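Long-range contact in cyanuric acid amidohydrolase (Azorhizobium caulinodans, PDB 4NQ3), which hydrolyses the s-triazine ring of cyanuric acid to carboxybiuret, a step in the breakdown of herbicides such as atrazine: residues A112-L117 with L232-V237. Sequence-based numbering, arbitrary orientation.
Sequences AHTPDL and LGHEIV. With SO4 (sulfate ion), chain F.
A112 and I236 form an antiparallel hydrogen-bonded pair. I236 N gives to A112 O at 2.8 Å, and A112 N gives to I236 O at 2.9 Å. Beyond the paired strands, L117 N is bonded to L232 O at 2.9 Å. T114 OG1 links the two loops between these ends. It accepts from H234 ND1 at 3.0 Å, lying in the plane of the imidazole, and more weakly from the backbone N of H234. The same hydroxyl donates to P115 O. With chi1 at 79°, the hydroxyl of T114 is turned to the H234 side. A valine here would probably leave H234 ND1 and P115 O without this hydroxyl as a partner.

The strands belong to the four-stranded sheet of repeating unit B, where 106-113 is an outermost strand within this chain, beside 235-242. H113 and E235 are the next pair, non-hydrogen-bonded, with side chains on the opposite face from A112 and I236. H113 ND1 makes a weak bond of 2.8 Å to E235 OE2, the ring and carboxylate planes being 66° apart. The stronger partners lie outside: E73 O for H113 NE2, and L76 N for E235 OE1. E235 also packs on the active-site K156. A sulfate, probably from the crystallisation liquor, accepts a hydrogen bond from H113 N, and R137 bonds it as well.

On the side of A112 and I236, I236 CD1 meets T114 CG2 at 3.9 Å, and both side chains lie against A134 of helix 125-141. L117 CD2 packs against H234 CE1. At the exposed end, the D116 carboxylate rests on L232 CB.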
loop_
_atom_site.group_PDB
_atom_site.type_symbol
_atom_site.label_atom_id
_atom_site.label_comp_id
_atom_site.label_asym_id
_atom_site.label_seq_id
_atom_site.Cartn_x
_atom_site.Cartn_y
_atom_site.Cartn_z
ATOM N N ALA A 112 34.590 -7.799 2.199
ATOM C CA ALA A 112 35.092 -7.733 0.832
ATOM C C ALA A 112 34.083 -6.965 -0.014
ATOM O O ALA A 112 32.906 -6.896 0.342
ATOM C CB ALA A 112 35.327 -9.119 0.267
ATOM N N HIS A 113 34.549 -6.413 -1.137
ATOM C CA HIS A 113 33.744 -5.591 -2.052
ATOM C C HIS A 113 33.840 -6.206 -3.425
ATOM O O HIS A 113 34.630 -7.136 -3.645
ATOM C CB HIS A 113 34.263 -4.155 -2.089
ATOM C CG HIS A 113 34.340 -3.536 -0.734
ATOM N ND1 HIS A 113 33.470 -2.555 -0.302
ATOM C CD2 HIS A 113 35.154 -3.812 0.314
ATOM C CE1 HIS A 113 33.764 -2.235 0.949
ATOM N NE2 HIS A 113 34.780 -2.986 1.347
ATOM N N THR A 114 33.066 -5.696 -4.365
ATOM C CA THR A 114 33.227 -6.161 -5.727
ATOM C C THR A 114 33.108 -4.999 -6.699
ATOM O O THR A 114 32.631 -3.912 -6.348
ATOM C CB THR A 114 32.195 -7.231 -6.120
ATOM O OG1 THR A 114 30.943 -6.598 -6.431
ATOM C CG2 THR A 114 32.038 -8.265 -5.036
ATOM N N PRO A 115 33.590 -5.210 -7.926
ATOM C CA PRO A 115 33.392 -4.162 -8.915
ATOM C C PRO A 115 31.919 -4.079 -9.233
ATOM O O PRO A 115 31.152 -4.983 -8.855
ATOM C CB PRO A 115 34.174 -4.660 -10.127
ATOM C CG PRO A 115 35.048 -5.748 -9.602
ATOM C CD PRO A 115 34.286 -6.371 -8.493
ATOM N N ASP A 116 31.548 -3.064 -9.997
ATOM C CA ASP A 116 30.186 -2.933 -10.441
ATOM C C ASP A 116 29.764 -4.201 -11.176
ATOM O O ASP A 116 30.591 -4.911 -11.763
ATOM C CB ASP A 116 30.058 -1.700 -11.315
ATOM C CG ASP A 116 29.910 -0.427 -10.493
ATOM O OD1 ASP A 116 30.105 -0.502 -9.245
ATOM O OD2 ASP A 116 29.619 0.643 -11.100
ATOM N N LEU A 117 28.479 -4.511 -11.082
ATOM C CA LEU A 117 27.901 -5.687 -11.719
ATOM C C LEU A 117 27.162 -5.296 -12.982
ATOM O O LEU A 117 26.151 -4.582 -12.897
ATOM C CB LEU A 117 26.928 -6.378 -10.763
ATOM C CG LEU A 117 26.119 -7.529 -11.350
ATOM C CD1 LEU A 117 27.009 -8.724 -11.606
ATOM C CD2 LEU A 117 24.936 -7.882 -10.454
ATOM N N LEU A 232 25.761 -0.433 -7.182
ATOM C CA LEU A 232 25.840 -1.158 -8.443
ATOM C C LEU A 232 26.639 -2.452 -8.335
ATOM O O LEU A 232 26.559 -3.303 -9.228
ATOM C CB LEU A 232 26.432 -0.275 -9.536
ATOM C CG LEU A 232 25.545 0.931 -9.827
ATOM C CD1 LEU A 232 26.172 1.724 -10.936
ATOM C CD2 LEU A 232 24.093 0.503 -10.167
ATOM N N GLY A 233 27.398 -2.587 -7.244
ATOM C CA GLY A 233 28.151 -3.803 -6.938
ATOM C C GLY A 233 27.650 -4.580 -5.719
ATOM O O GLY A 233 26.437 -4.632 -5.450
ATOM N N HIS A 234 28.574 -5.219 -5.000
ATOM C CA HIS A 234 28.217 -6.008 -3.816
ATOM C C HIS A 234 29.041 -5.633 -2.584
ATOM O O HIS A 234 30.201 -5.231 -2.707
ATOM C CB HIS A 234 28.403 -7.513 -4.073
ATOM C CG HIS A 234 27.707 -8.027 -5.294
ATOM N ND1 HIS A 234 28.235 -7.901 -6.558
ATOM C CD2 HIS A 234 26.524 -8.670 -5.445
ATOM C CE1 HIS A 234 27.408 -8.444 -7.436
ATOM N NE2 HIS A 234 26.361 -8.920 -6.787
ATOM N N GLU A 235 28.443 -5.771 -1.398
ATOM C CA GLU A 235 29.205 -5.745 -0.142
ATOM C C GLU A 235 29.112 -7.122 0.485
ATOM O O GLU A 235 28.026 -7.676 0.594
ATOM C CB GLU A 235 28.677 -4.702 0.818
ATOM C CG GLU A 235 28.423 -3.372 0.138
ATOM C CD GLU A 235 29.568 -2.389 0.322
ATOM O OE1 GLU A 235 29.370 -1.388 1.059
ATOM O OE2 GLU A 235 30.650 -2.604 -0.289
ATOM N N ILE A 236 30.245 -7.681 0.880
ATOM C CA ILE A 236 30.259 -8.988 1.507
ATOM C C ILE A 236 30.808 -8.908 2.937
ATOM O O ILE A 236 31.858 -8.294 3.189
ATOM C CB ILE A 236 31.095 -9.978 0.701
ATOM C CG1 ILE A 236 30.362 -10.361 -0.581
ATOM C CG2 ILE A 236 31.369 -11.230 1.510
ATOM C CD1 ILE A 236 30.465 -9.331 -1.653
ATOM N N VAL A 237 30.101 -9.535 3.873
ATOM C CA VAL A 237 30.587 -9.628 5.239
ATOM C C VAL A 237 30.449 -11.057 5.706
ATOM O O VAL A 237 29.337 -11.574 5.755
ATOM C CB VAL A 237 29.799 -8.711 6.180
ATOM C CG1 VAL A 237 30.323 -8.842 7.577
ATOM C CG2 VAL A 237 29.928 -7.288 5.715
HETATM S S SO4 F . 38.232 -6.567 -1.499
HETATM O O1 SO4 F . 38.914 -7.845 -1.719
HETATM O O2 SO4 F . 38.855 -5.490 -2.269
HETATM O O3 SO4 F . 36.850 -6.692 -1.949
HETATM O O4 SO4 F . 38.291 -6.239 -0.070
#